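Local coordinates for protein ATP phosphoribosyltransferase regulatory subunit (Lactococcus lactis, PDB 1Z7M) that is required for the first step of histidine biosynthesis and may allow histidine to feed back on ATP phosphoribosyltransferase activity, at residues L97-T102 with I126-K131; T138-I143 with H326-L331; K206-L211 with I231-E236; L191-T196 with E216-S221. All coordinates share one frame; numbering follows the deposited sequence.

Interaction 1. Residues L97-T102 with I126-K131; sequences LRYDFT and IFRKEK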
loop_
_atom_site.group_PDB
_atom_site.type_symbol
_atom_site.label_atom_id
_atom_site.label_comp_id
_atom_site.label_asym_id
_atom_site.label_seq_id
_atom_site.Cartn_x
_atom_site.Cartn_y
_atom_site.Cartn_z
ATOM N N LEU B 97 -11.032 3.120 -0.789
ATOM C CA LEU B 97 -12.021 2.603 -1.711
ATOM C C LEU B 97 -13.364 3.220 -1.360
ATOM O O LEU B 97 -13.671 3.384 -0.180
ATOM C CB LEU B 97 -12.107 1.097 -1.567
ATOM C CG LEU B 97 -12.330 0.404 -2.898
ATOM C CD1 LEU B 97 -11.174 0.682 -3.781
ATOM C CD2 LEU B 97 -12.434 -1.050 -2.712
ATOM N N ARG B 98 -14.178 3.543 -2.364
ATOM C CA ARG B 98 -15.464 4.182 -2.096
ATOM C C ARG B 98 -16.070 3.659 -0.826
ATOM O O ARG B 98 -16.355 2.475 -0.723
ATOM C CB ARG B 98 -16.449 3.984 -3.240
ATOM C CG ARG B 98 -17.039 5.308 -3.721
ATOM C CD ARG B 98 -18.533 5.209 -3.959
ATOM N NE ARG B 98 -18.870 4.005 -4.707
ATOM C CZ ARG B 98 -18.560 3.804 -5.981
ATOM N NH1 ARG B 98 -17.910 4.732 -6.668
ATOM N NH2 ARG B 98 -18.872 2.651 -6.551
ATOM N N TYR B 99 -16.249 4.553 0.140
ATOM C CA TYR B 99 -16.826 4.193 1.424
ATOM C C TYR B 99 -18.222 4.771 1.615
ATOM O O TYR B 99 -19.050 4.194 2.326
ATOM C CB TYR B 99 -15.946 4.704 2.555
ATOM C CG TYR B 99 -16.315 4.150 3.911
ATOM C CD1 TYR B 99 -15.987 2.843 4.258
ATOM C CD2 TYR B 99 -16.954 4.940 4.863
ATOM C CE1 TYR B 99 -16.271 2.334 5.517
ATOM C CE2 TYR B 99 -17.248 4.439 6.129
ATOM C CZ TYR B 99 -16.893 3.133 6.446
ATOM O OH TYR B 99 -17.122 2.636 7.701
ATOM N N ASP B 100 -18.484 5.907 0.980
ATOM C CA ASP B 100 -19.769 6.567 1.128
ATOM C C ASP B 100 -20.195 7.223 -0.166
ATOM O O ASP B 100 -19.354 7.662 -0.940
ATOM C CB ASP B 100 -19.665 7.603 2.255
ATOM C CG ASP B 100 -20.890 8.483 2.361
ATOM O OD1 ASP B 100 -20.868 9.601 1.809
ATOM O OD2 ASP B 100 -21.877 8.055 2.995
ATOM N N PHE B 101 -21.500 7.277 -0.405
ATOM C CA PHE B 101 -22.020 7.893 -1.622
ATOM C C PHE B 101 -22.460 9.338 -1.397
ATOM O O PHE B 101 -22.420 10.140 -2.317
ATOM C CB PHE B 101 -23.224 7.097 -2.172
ATOM C CG PHE B 101 -22.872 6.063 -3.212
ATOM C CD1 PHE B 101 -22.924 4.706 -2.911
ATOM C CD2 PHE B 101 -22.520 6.444 -4.502
ATOM C CE1 PHE B 101 -22.631 3.736 -3.881
ATOM C CE2 PHE B 101 -22.224 5.488 -5.477
ATOM C CZ PHE B 101 -22.282 4.128 -5.163
ATOM N N THR B 102 -22.883 9.672 -0.180
ATOM C CA THR B 102 -23.357 11.028 0.103
ATOM C C THR B 102 -22.259 12.085 0.004
ATOM O O THR B 102 -22.412 13.088 -0.697
ATOM C CB THR B 102 -24.030 11.109 1.486
ATOM O OG1 THR B 102 -25.108 10.178 1.534
ATOM C CG2 THR B 102 -24.607 12.471 1.714
ATOM N N ILE B 126 -20.508 0.495 -2.181
ATOM C CA ILE B 126 -19.522 1.021 -1.244
ATOM C C ILE B 126 -18.834 -0.207 -0.678
ATOM O O ILE B 126 -19.391 -1.298 -0.734
ATOM C CB ILE B 126 -20.171 1.796 -0.075
ATOM C CG1 ILE B 126 -21.190 0.919 0.639
ATOM C CG2 ILE B 126 -20.812 3.053 -0.581
ATOM C CD1 ILE B 126 -21.639 1.513 1.944
ATOM N N PHE B 127 -17.636 -0.028 -0.134
ATOM C CA PHE B 127 -16.877 -1.144 0.411
ATOM C C PHE B 127 -16.457 -0.933 1.851
ATOM O O PHE B 127 -15.643 -0.054 2.140
ATOM C CB PHE B 127 -15.631 -1.375 -0.436
ATOM C CG PHE B 127 -15.901 -1.400 -1.912
ATOM C CD1 PHE B 127 -15.942 -0.220 -2.645
ATOM C CD2 PHE B 127 -16.162 -2.605 -2.566
ATOM C CE1 PHE B 127 -16.241 -0.243 -4.006
ATOM C CE2 PHE B 127 -16.462 -2.634 -3.924
ATOM C CZ PHE B 127 -16.502 -1.452 -4.641
ATOM N N ARG B 128 -17.009 -1.746 2.748
ATOM C CA ARG B 128 -16.690 -1.674 4.176
ATOM C C ARG B 128 -16.188 -3.057 4.565
ATOM O O ARG B 128 -16.549 -4.039 3.926
ATOM C CB ARG B 128 -17.946 -1.340 4.993
ATOM C CG ARG B 128 -18.689 -0.072 4.556
ATOM C CD ARG B 128 -20.167 -0.062 5.020
ATOM N NE ARG B 128 -20.449 0.898 6.095
ATOM C CZ ARG B 128 -20.381 2.230 5.987
ATOM N NH1 ARG B 128 -20.040 2.815 4.843
ATOM N NH2 ARG B 128 -20.657 2.988 7.041
ATOM N N LYS B 129 -15.358 -3.144 5.599
ATOM C CA LYS B 129 -14.840 -4.441 6.047
ATOM C C LYS B 129 -15.714 -5.049 7.122
ATOM O O LYS B 129 -16.220 -4.343 7.995
ATOM C CB LYS B 129 -13.438 -4.298 6.618
ATOM C CG LYS B 129 -12.379 -4.083 5.604
ATOM C CD LYS B 129 -11.079 -3.927 6.300
ATOM C CE LYS B 129 -9.964 -3.811 5.310
ATOM N NZ LYS B 129 -8.676 -3.538 6.009
ATOM N N GLU B 130 -15.877 -6.363 7.073
ATOM C CA GLU B 130 -16.682 -7.057 8.071
ATOM C C GLU B 130 -15.910 -8.285 8.548
ATOM O O GLU B 130 -14.965 -8.695 7.897
ATOM C CB GLU B 130 -18.036 -7.449 7.467
ATOM C CG GLU B 130 -18.950 -6.257 7.193
ATOM C CD GLU B 130 -19.375 -5.506 8.463
ATOM O OE1 GLU B 130 -19.644 -4.284 8.367
ATOM O OE2 GLU B 130 -19.451 -6.129 9.550
ATOM N N LYS B 131 -16.278 -8.867 9.684
ATOM C CA LYS B 131 -15.553 -10.037 10.168
ATOM C C LYS B 131 -15.846 -11.288 9.354
ATOM O O LYS B 131 -16.950 -11.460 8.845
ATOM C CB LYS B 131 -15.861 -10.269 11.643
ATOM C CG LYS B 131 -15.366 -9.133 12.502
ATOM C CD LYS B 131 -15.377 -9.454 13.983
ATOM C CE LYS B 131 -14.578 -8.391 14.740
ATOM N NZ LYS B 131 -14.545 -8.591 16.227
#

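Interaction 2. Residues T138-I143 with H326-L331; sequences TENYQI and HMDTIL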
loop_
_atom_site.group_PDB
_atom_site.type_symbol
_atom_site.label_atom_id
_atom_site.label_comp_id
_atom_site.label_asym_id
_atom_site.label_seq_id
_atom_site.Cartn_x
_atom_site.Cartn_y
_atom_site.Cartn_z
ATOM N N THR B 138 -19.193 -7.406 2.429
ATOM C CA THR B 138 -18.222 -6.321 2.494
ATOM C C THR B 138 -18.510 -5.446 1.260
ATOM O O THR B 138 -18.216 -4.247 1.238
ATOM C CB THR B 138 -16.760 -6.880 2.517
ATOM O OG1 THR B 138 -16.087 -6.556 1.296
ATOM C CG2 THR B 138 -16.775 -8.404 2.733
ATOM N N GLU B 139 -19.123 -6.064 0.250
ATOM C CA GLU B 139 -19.520 -5.374 -0.976
ATOM C C GLU B 139 -21.017 -5.045 -0.827
ATOM O O GLU B 139 -21.874 -5.932 -0.794
ATOM C CB GLU B 139 -19.275 -6.267 -2.187
ATOM C CG GLU B 139 -18.351 -5.671 -3.223
ATOM C CD GLU B 139 -17.734 -6.739 -4.111
ATOM O OE1 GLU B 139 -16.952 -7.562 -3.582
ATOM O OE2 GLU B 139 -18.033 -6.761 -5.328
ATOM N N ASN B 140 -21.311 -3.754 -0.728
ATOM C CA ASN B 140 -22.658 -3.260 -0.510
ATOM C C ASN B 140 -23.165 -2.387 -1.616
ATOM O O ASN B 140 -22.659 -1.284 -1.821
ATOM C CB ASN B 140 -22.683 -2.451 0.772
ATOM C CG ASN B 140 -22.215 -3.240 1.954
ATOM O OD1 ASN B 140 -21.449 -2.749 2.770
ATOM N ND2 ASN B 140 -22.680 -4.471 2.060
ATOM N N TYR B 141 -24.200 -2.874 -2.293
ATOM C CA TYR B 141 -24.829 -2.165 -3.398
ATOM C C TYR B 141 -25.938 -1.280 -2.853
ATOM O O TYR B 141 -26.839 -1.748 -2.163
ATOM C CB TYR B 141 -25.440 -3.157 -4.375
ATOM C CG TYR B 141 -25.600 -2.602 -5.766
ATOM C CD1 TYR B 141 -24.631 -2.827 -6.734
ATOM C CD2 TYR B 141 -26.728 -1.854 -6.124
ATOM C CE1 TYR B 141 -24.780 -2.332 -8.026
ATOM C CE2 TYR B 141 -26.880 -1.348 -7.420
ATOM C CZ TYR B 141 -25.903 -1.593 -8.361
ATOM O OH TYR B 141 -26.025 -1.102 -9.632
ATOM N N GLN B 142 -25.882 -0.001 -3.163
ATOM C CA GLN B 142 -26.909 0.875 -2.683
ATOM C C GLN B 142 -27.459 1.662 -3.849
ATOM O O GLN B 142 -26.825 1.734 -4.911
ATOM C CB GLN B 142 -26.335 1.842 -1.670
ATOM C CG GLN B 142 -25.405 1.209 -0.697
ATOM C CD GLN B 142 -24.856 2.206 0.298
ATOM O OE1 GLN B 142 -24.431 3.296 -0.066
ATOM N NE2 GLN B 142 -24.865 1.834 1.570
ATOM N N ILE B 143 -28.657 2.218 -3.646
ATOM C CA ILE B 143 -29.330 3.087 -4.619
ATOM C C ILE B 143 -29.905 4.227 -3.777
ATOM O O ILE B 143 -30.600 3.987 -2.799
ATOM C CB ILE B 143 -30.491 2.397 -5.376
ATOM C CG1 ILE B 143 -29.997 1.162 -6.113
ATOM C CG2 ILE B 143 -31.031 3.341 -6.408
ATOM C CD1 ILE B 143 -31.060 0.466 -6.924
ATOM N N HIS B 326 -30.635 -0.123 0.638
ATOM C CA HIS B 326 -29.726 -1.203 0.914
ATOM C C HIS B 326 -30.178 -2.434 0.160
ATOM O O HIS B 326 -30.818 -3.321 0.715
ATOM C CB HIS B 326 -29.685 -1.423 2.418
ATOM C CG HIS B 326 -29.345 -0.179 3.181
ATOM N ND1 HIS B 326 -30.140 0.310 4.195
ATOM C CD2 HIS B 326 -28.344 0.717 3.022
ATOM C CE1 HIS B 326 -29.646 1.459 4.622
ATOM N NE2 HIS B 326 -28.558 1.730 3.926
ATOM N N MET B 327 -29.815 -2.470 -1.121
ATOM C CA MET B 327 -30.172 -3.539 -2.052
ATOM C C MET B 327 -29.795 -4.945 -1.611
ATOM O O MET B 327 -30.460 -5.903 -1.966
ATOM C CB MET B 327 -29.546 -3.245 -3.413
ATOM C CG MET B 327 -29.781 -1.838 -3.935
ATOM S SD MET B 327 -31.530 -1.349 -4.154
ATOM C CE MET B 327 -32.277 -2.841 -4.878
ATOM N N ASP B 328 -28.715 -5.082 -0.859
ATOM C CA ASP B 328 -28.324 -6.408 -0.413
ATOM C C ASP B 328 -29.378 -6.904 0.545
ATOM O O ASP B 328 -29.809 -8.057 0.483
ATOM C CB ASP B 328 -26.961 -6.370 0.276
ATOM C CG ASP B 328 -25.846 -5.930 -0.663
ATOM O OD1 ASP B 328 -25.516 -6.675 -1.629
ATOM O OD2 ASP B 328 -25.305 -4.820 -0.432
ATOM N N THR B 329 -29.793 -6.016 1.436
ATOM C CA THR B 329 -30.813 -6.353 2.405
ATOM C C THR B 329 -32.144 -6.581 1.692
ATOM O O THR B 329 -32.900 -7.480 2.051
ATOM C CB THR B 329 -30.945 -5.243 3.457
ATOM O OG1 THR B 329 -29.675 -5.053 4.104
ATOM C CG2 THR B 329 -31.990 -5.625 4.511
ATOM N N ILE B 330 -32.416 -5.788 0.663
ATOM C CA ILE B 330 -33.653 -5.942 -0.087
ATOM C C ILE B 330 -33.701 -7.281 -0.850
ATOM O O ILE B 330 -34.691 -8.003 -0.795
ATOM C CB ILE B 330 -33.852 -4.737 -1.056
ATOM C CG1 ILE B 330 -33.915 -3.437 -0.242
ATOM C CG2 ILE B 330 -35.138 -4.909 -1.874
ATOM C CD1 ILE B 330 -33.972 -2.166 -1.054
ATOM N N LEU B 331 -32.626 -7.636 -1.538
ATOM C CA LEU B 331 -32.615 -8.890 -2.281
ATOM C C LEU B 331 -32.658 -10.077 -1.326
ATOM O O LEU B 331 -33.292 -11.092 -1.594
ATOM C CB LEU B 331 -31.369 -8.971 -3.162
ATOM C CG LEU B 331 -31.163 -7.875 -4.213
ATOM C CD1 LEU B 331 -29.845 -8.110 -4.908
ATOM C CD2 LEU B 331 -32.300 -7.869 -5.215
#

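Interaction 3. Residues K206-L211 with I231-E236; sequences KDLSGL and IFITNE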
loop_
_atom_site.group_PDB
_atom_site.type_symbol
_atom_site.label_atom_id
_atom_site.label_comp_id
_atom_site.label_asym_id
_atom_site.label_seq_id
_atom_site.Cartn_x
_atom_site.Cartn_y
_atom_site.Cartn_z
ATOM N N LYS B 206 -32.717 -0.008 23.546
ATOM C CA LYS B 206 -34.024 -0.070 24.155
ATOM C C LYS B 206 -33.843 -0.788 25.460
ATOM O O LYS B 206 -34.551 -1.734 25.830
ATOM C CB LYS B 206 -35.042 -0.755 23.255
ATOM C CG LYS B 206 -35.366 0.055 22.011
ATOM C CD LYS B 206 -36.644 -0.421 21.353
ATOM C CE LYS B 206 -36.956 0.394 20.115
ATOM N NZ LYS B 206 -36.882 1.852 20.387
ATOM N N ASP B 207 -32.823 -0.303 26.122
ATOM C CA ASP B 207 -32.394 -0.803 27.389
ATOM C C ASP B 207 -33.456 -0.414 28.492
ATOM O O ASP B 207 -33.146 0.390 29.370
ATOM C CB ASP B 207 -30.995 -0.284 27.724
ATOM C CG ASP B 207 -30.393 -0.970 28.935
ATOM O OD1 ASP B 207 -31.160 -1.550 29.731
ATOM O OD2 ASP B 207 -29.154 -0.926 29.087
ATOM N N LEU B 208 -34.694 -1.014 28.479
ATOM C CA LEU B 208 -35.817 -0.744 29.449
ATOM C C LEU B 208 -35.399 -0.800 30.906
ATOM O O LEU B 208 -35.815 0.038 31.712
ATOM C CB LEU B 208 -36.964 -1.734 29.246
ATOM C CG LEU B 208 -37.573 -1.776 27.830
ATOM C CD1 LEU B 208 -38.708 -2.791 27.738
ATOM C CD2 LEU B 208 -38.047 -0.394 27.415
ATOM N N SER B 209 -34.575 -1.789 31.228
ATOM C CA SER B 209 -34.086 -1.958 32.575
ATOM C C SER B 209 -33.070 -0.875 32.938
ATOM O O SER B 209 -33.047 -0.353 34.061
ATOM C CB SER B 209 -33.468 -3.344 32.706
ATOM O OG SER B 209 -33.091 -3.607 34.048
ATOM N N GLY B 210 -32.225 -0.536 31.977
ATOM C CA GLY B 210 -31.235 0.487 32.217
ATOM C C GLY B 210 -31.929 1.825 32.307
ATOM O O GLY B 210 -31.546 2.682 33.085
ATOM N N LEU B 211 -32.959 2.014 31.502
ATOM C CA LEU B 211 -33.689 3.269 31.520
ATOM C C LEU B 211 -34.360 3.488 32.864
ATOM O O LEU B 211 -34.408 4.599 33.359
ATOM C CB LEU B 211 -34.752 3.260 30.433
ATOM C CG LEU B 211 -35.785 4.375 30.480
ATOM C CD1 LEU B 211 -35.090 5.689 30.305
ATOM C CD2 LEU B 211 -36.826 4.166 29.399
ATOM N N ILE B 231 -41.858 6.326 24.828
ATOM C CA ILE B 231 -41.249 6.438 23.507
ATOM C C ILE B 231 -40.323 5.276 23.187
ATOM O O ILE B 231 -39.850 5.145 22.060
ATOM C CB ILE B 231 -40.437 7.711 23.360
ATOM C CG1 ILE B 231 -39.283 7.694 24.361
ATOM C CG2 ILE B 231 -41.326 8.913 23.540
ATOM C CD1 ILE B 231 -38.247 8.768 24.124
ATOM N N PHE B 232 -40.050 4.437 24.177
ATOM C CA PHE B 232 -39.199 3.279 23.965
ATOM C C PHE B 232 -39.970 2.118 23.372
ATOM O O PHE B 232 -39.371 1.259 22.749
ATOM C CB PHE B 232 -38.614 2.786 25.284
ATOM C CG PHE B 232 -37.267 3.345 25.621
ATOM C CD1 PHE B 232 -37.049 4.717 25.657
ATOM C CD2 PHE B 232 -36.234 2.493 25.980
ATOM C CE1 PHE B 232 -35.823 5.223 26.052
ATOM C CE2 PHE B 232 -35.010 2.993 26.373
ATOM C CZ PHE B 232 -34.803 4.356 26.411
ATOM N N ILE B 233 -41.287 2.071 23.571
ATOM C CA ILE B 233 -42.052 0.931 23.073
ATOM C C ILE B 233 -43.386 1.157 22.383
ATOM O O ILE B 233 -44.159 0.206 22.260
ATOM C CB ILE B 233 -42.321 -0.093 24.202
ATOM C CG1 ILE B 233 -43.261 0.517 25.238
ATOM C CG2 ILE B 233 -41.013 -0.523 24.855
ATOM C CD1 ILE B 233 -43.626 -0.436 26.359
ATOM N N THR B 234 -43.679 2.380 21.944
ATOM C CA THR B 234 -44.951 2.622 21.263
ATOM C C THR B 234 -44.960 3.724 20.232
ATOM O O THR B 234 -44.266 4.723 20.373
ATOM C CB THR B 234 -46.084 2.970 22.233
ATOM O OG1 THR B 234 -47.309 3.077 21.493
ATOM C CG2 THR B 234 -45.818 4.301 22.916
ATOM N N ASN B 235 -45.771 3.540 19.195
ATOM C CA ASN B 235 -45.896 4.554 18.156
ATOM C C ASN B 235 -47.372 4.913 17.952
ATOM O O ASN B 235 -47.741 5.425 16.893
ATOM C CB ASN B 235 -45.334 4.076 16.814
ATOM C CG ASN B 235 -44.185 3.118 16.965
ATOM O OD1 ASN B 235 -44.362 2.004 17.442
ATOM N ND2 ASN B 235 -42.998 3.539 16.548
ATOM N N GLU B 236 -48.219 4.634 18.943
ATOM C CA GLU B 236 -49.642 4.959 18.824
ATOM C C GLU B 236 -49.784 6.482 18.839
ATOM O O GLU B 236 -49.715 7.094 19.898
ATOM C CB GLU B 236 -50.420 4.351 19.990
ATOM C CG GLU B 236 -51.915 4.677 19.970
ATOM C CD GLU B 236 -52.641 4.125 21.193
ATOM O OE1 GLU B 236 -52.555 2.894 21.424
ATOM O OE2 GLU B 236 -53.294 4.913 21.922
#

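Interaction 4. Residues L191-T196 with E216-S221; sequences LADGST and EKNNFS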
loop_
_atom_site.group_PDB
_atom_site.type_symbol
_atom_site.label_atom_id
_atom_site.label_comp_id
_atom_site.label_asym_id
_atom_site.label_seq_id
_atom_site.Cartn_x
_atom_site.Cartn_y
_atom_site.Cartn_z
ATOM N N LEU B 191 -33.496 17.752 28.365
ATOM C CA LEU B 191 -34.366 17.684 29.525
ATOM C C LEU B 191 -34.033 16.490 30.407
ATOM O O LEU B 191 -34.313 16.502 31.591
ATOM C CB LEU B 191 -35.830 17.597 29.091
ATOM C CG LEU B 191 -36.331 18.686 28.142
ATOM C CD1 LEU B 191 -37.770 18.401 27.761
ATOM C CD2 LEU B 191 -36.201 20.044 28.793
ATOM N N ALA B 192 -33.449 15.445 29.840
ATOM C CA ALA B 192 -33.122 14.287 30.654
ATOM C C ALA B 192 -31.786 14.480 31.362
ATOM O O ALA B 192 -30.918 13.606 31.310
ATOM C CB ALA B 192 -33.088 13.034 29.797
ATOM N N ASP B 193 -31.625 15.630 32.014
ATOM C CA ASP B 193 -30.410 15.948 32.756
ATOM C C ASP B 193 -29.211 16.110 31.814
ATOM O O ASP B 193 -28.061 15.903 32.207
ATOM C CB ASP B 193 -30.156 14.847 33.796
ATOM C CG ASP B 193 -29.156 15.253 34.874
ATOM O OD1 ASP B 193 -29.284 16.353 35.467
ATOM O OD2 ASP B 193 -28.243 14.445 35.151
ATOM N N GLY B 194 -29.489 16.482 30.566
ATOM C CA GLY B 194 -28.429 16.676 29.594
ATOM C C GLY B 194 -27.614 15.429 29.354
ATOM O O GLY B 194 -26.578 15.467 28.698
ATOM N N SER B 195 -28.089 14.317 29.895
ATOM C CA SER B 195 -27.408 13.049 29.738
ATOM C C SER B 195 -27.696 12.545 28.328
ATOM O O SER B 195 -28.648 11.798 28.107
ATOM C CB SER B 195 -27.935 12.066 30.777
ATOM O OG SER B 195 -28.032 12.693 32.043
ATOM N N THR B 196 -26.887 12.960 27.361
ATOM C CA THR B 196 -27.110 12.531 25.995
ATOM C C THR B 196 -26.337 11.256 25.730
ATOM O O THR B 196 -26.864 10.306 25.153
ATOM C CB THR B 196 -26.652 13.598 25.005
ATOM O OG1 THR B 196 -25.223 13.614 24.951
ATOM C CG2 THR B 196 -27.137 14.972 25.444
ATOM N N GLU B 216 -34.653 6.577 38.017
ATOM C CA GLU B 216 -34.600 6.564 39.477
ATOM C C GLU B 216 -33.484 7.457 40.007
ATOM O O GLU B 216 -33.643 8.134 41.009
ATOM C CB GLU B 216 -34.401 5.128 39.977
ATOM C CG GLU B 216 -33.832 4.979 41.388
ATOM C CD GLU B 216 -34.793 5.395 42.507
ATOM O OE1 GLU B 216 -34.378 5.291 43.686
ATOM O OE2 GLU B 216 -35.955 5.820 42.230
ATOM N N LYS B 217 -32.348 7.447 39.332
ATOM C CA LYS B 217 -31.207 8.259 39.732
ATOM C C LYS B 217 -31.543 9.759 39.673
ATOM O O LYS B 217 -30.991 10.546 40.436
ATOM C CB LYS B 217 -30.036 7.946 38.803
ATOM C CG LYS B 217 -28.672 8.044 39.422
ATOM C CD LYS B 217 -27.802 6.902 38.922
ATOM C CE LYS B 217 -27.759 6.846 37.389
ATOM N NZ LYS B 217 -27.003 5.636 36.875
ATOM N N ASN B 218 -32.460 10.140 38.782
ATOM C CA ASN B 218 -32.856 11.545 38.608
ATOM C C ASN B 218 -34.182 12.018 39.210
ATOM O O ASN B 218 -34.920 11.245 39.811
ATOM C CB ASN B 218 -32.843 11.903 37.125
ATOM C CG ASN B 218 -31.450 12.109 36.602
ATOM O OD1 ASN B 218 -30.657 11.170 36.511
ATOM N ND2 ASN B 218 -31.131 13.351 36.266
ATOM N N ASN B 219 -34.474 13.303 39.034
ATOM C CA ASN B 219 -35.692 13.885 39.568
ATOM C C ASN B 219 -36.552 14.404 38.439
ATOM O O ASN B 219 -36.934 15.566 38.454
ATOM C CB ASN B 219 -35.373 15.062 40.492
ATOM C CG ASN B 219 -34.356 14.724 41.565
ATOM O OD1 ASN B 219 -34.114 13.551 41.871
ATOM N ND2 ASN B 219 -33.761 15.762 42.157
ATOM N N PHE B 220 -36.864 13.557 37.465
ATOM C CA PHE B 220 -37.666 13.984 36.324
ATOM C C PHE B 220 -39.116 14.171 36.674
ATOM O O PHE B 220 -39.668 13.434 37.491
ATOM C CB PHE B 220 -37.584 12.974 35.193
ATOM C CG PHE B 220 -36.218 12.771 34.681
ATOM C CD1 PHE B 220 -35.707 11.496 34.564
ATOM C CD2 PHE B 220 -35.429 13.856 34.326
ATOM C CE1 PHE B 220 -34.431 11.300 34.107
ATOM C CE2 PHE B 220 -34.146 13.672 33.866
ATOM C CZ PHE B 220 -33.644 12.393 33.756
ATOM N N SER B 221 -39.739 15.153 36.029
ATOM C CA SER B 221 -41.139 15.434 36.272
ATOM C C SER B 221 -41.895 14.165 35.948
ATOM O O SER B 221 -41.367 13.272 35.303
ATOM C CB SER B 221 -41.626 16.579 35.383
ATOM O OG SER B 221 -42.079 16.118 34.132
#

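Interaction 1. Residues L97-T102 with I126-K131
Arg128 lays its guanidinium on one face of the Tyr99 ring, the two planes 20° apart. CZ of Arg128 is 4.1 Å from the ring centroid and off-centre, a cation-pi stack in which NH1 lies above the ring near its rim. The arginine chain bends at its third torsion (chi3 109°), which folds the charged end back over the ring while its CG rests 3.5 Å from CE1 of Tyr99. Tyr99 turns CG away from its backbone N (chi1 -169°), which swings the ring to where Arg128 can lie on it, and its OH is held by Thr78 O. One backbone bond joins the segments: Phe127 N donates to Arg98 O at 2.9 Å. On the far side of that bond, CD2 of Leu97 sits over the Phe127 ring, 3.8 Å from its centroid, a CH-pi contact. CG2 of Ile126 meets CD1 of Phe101 at 3.6 Å, obliquely to the ring. Phe-Arg-Lys-Glu here is consistent with the motif 2 signature of class-II synthetases, the family of HisZ. The segments join the loop between strand 94-97 and helix 102-111 to the end of strand 118-127, with strand 139-148 alongside, and Leu97 packs on Leu97 of the second subunit.

Interaction 2. Residues T138-I143 with H326-L331
Asp328 reaches strand 139-143 with its carboxylate. Glu139 only borders the contact: no hydrogen bond links its O to Asp328 OD2, and its own carboxylate leads away to Lys125 and to Ser62 of the second subunit. At Asn140 the same OD2 comes alongside the main chain at CA, and the two side chains cross at about a right angle. Tyr141 carries the polar link: its N donates to Asp328 OD2 at 2.9 Å, bent to 142° at the hydrogen and meeting the carboxylate on its syn side, 25° out of plane. Met327 N returns a weak bond of 3.2 Å to Tyr141 O. Asp328 thus serves the strand N-H where the neighbouring strand has turned into helix; Met327 O is instead taken by Leu331 N within the helix. Being in the first turn, the carboxylate may also be favoured by the helix N-terminus. The Tyr141 ring receives Met327 CG at its edge, 3.8 Å from CD2, and its OH reaches Glu43 and Arg40. Gln142 and His326 form an antiparallel non-hydrogen-bonded pair; their side chains point the same way, with Gln142 NE2 in plane at the imidazole edge, 3.9 Å from His326 CD2, while His326 ND1 is hydrogen-bonded to Pro300 O. Finally, Ile143 packs CG1 and CD1 against Met327 SD, brought there by the bend at chi2 (-59°). Strand 139-148 lies between strands 118-127 and 320-326 of the mixed sheet, crossing the start of helix 327-338 almost at right angles, with helix 33-52 packing on Tyr141, Ile143 and Met327.

Interaction 3. Residues K206-L211 with I231-E236
A Schellman motif ends helix 196-204, and the tight link from it into helix 208-217 packs Lys206, Leu208 and Leu211 round the ring of Phe232. Leu211 CD2 stands over the ring centre, 3.5 Å from the centroid and only 6° off the normal, a CH-pi contact over the face. Its CG is anti to the backbone N (chi1 168°), which carries the branch toward the ring. Leu208 runs past the phenylalanine in the opposite direction; its CD2 touches Phe232 CD2 at 3.7 Å and Ile233 CG2 at 3.9 Å. The Schellman C-prime residue is Lys206, with positive phi, and next to it Asp207 serves as N-cap of helix 208-217: Asp207 OD1 accepts from Gly210 N at 2.7 Å, from above the carboxylate plane. This reversal brings the backbone N of Asp207 to the edge of the Phe232 ring, at 4.0 Å from CE2. The Lys206 chain runs extended and then bends at chi4 (-49°), leaving NZ in a weak 3.5 Å bond to Phe232 O. Leu202 and Leu203 of helix 196-204 also touch Phe232, while an aromatic side chain of another protein's chain forms a cation-pi contact with Lys206.

Interaction 4. Residues L191-T196 with E216-S221
Phe220 directs the CE2 corner of its ring at the backbone of Ala192 and Asp193. Asp193 N lies near the ring plane at the edge, 3.7 Å from CE2, whereas Ala192 CA approaches the ring obliquely at 3.4 Å from the same atom. Ala192 CB adds an apolar touch, 4.0 Å from Phe220 CZ. The ring is placed by a first torsion of -60°, CG lying opposite the carbonyl carbon, and CB of Asn218 lies over one face, toward the rim. Beside it, Asp193 and Asn218 cross obliquely, their carboxylate and amide planes 67° apart. Asn218 ND2 lies beside the Asp193 side chain, 3.3 Å from OD2 of Asp193, but the angle is too poor for a hydrogen bond. Asp193 and Gly194, both with positive phi, form the middle of a type I' turn from Ala192 to Ser195, braced by Ser195 OG donating to Ala192 O at 3.1 Å, in the carbonyl plane. The contact joins two inter-helix links, the turn between helices 182-191 and 196-204 and the loop between helices 208-217 and 222-231, with Phe214 of helix 208-217 packing against Ala192, Ser195 and the Phe220 ring.

In the fold
Interactions 1 and 2 form one continuous region, with centres 11 Å apart: strands 118-127 and 139-148 are sheet neighbours, joined by a probable hydrogen bond of 2.8 Å from Ile126 N to Asn140 O, and both contacts reach the second subunit. Interactions 3 and 4 belong to a helical part nested within the long chain loop that interaction 2 closes. They share helix 208-217, one at its start and one past its end; their segments alternate in sequence, and their nearest atoms are about 5 Å apart. Interactions 2 and 3 stay about 17 Å apart at nearest atoms. A bound phosphate ion, probably from crystallisation, lies about 5 Å from the Lys206 side chain in interaction 3.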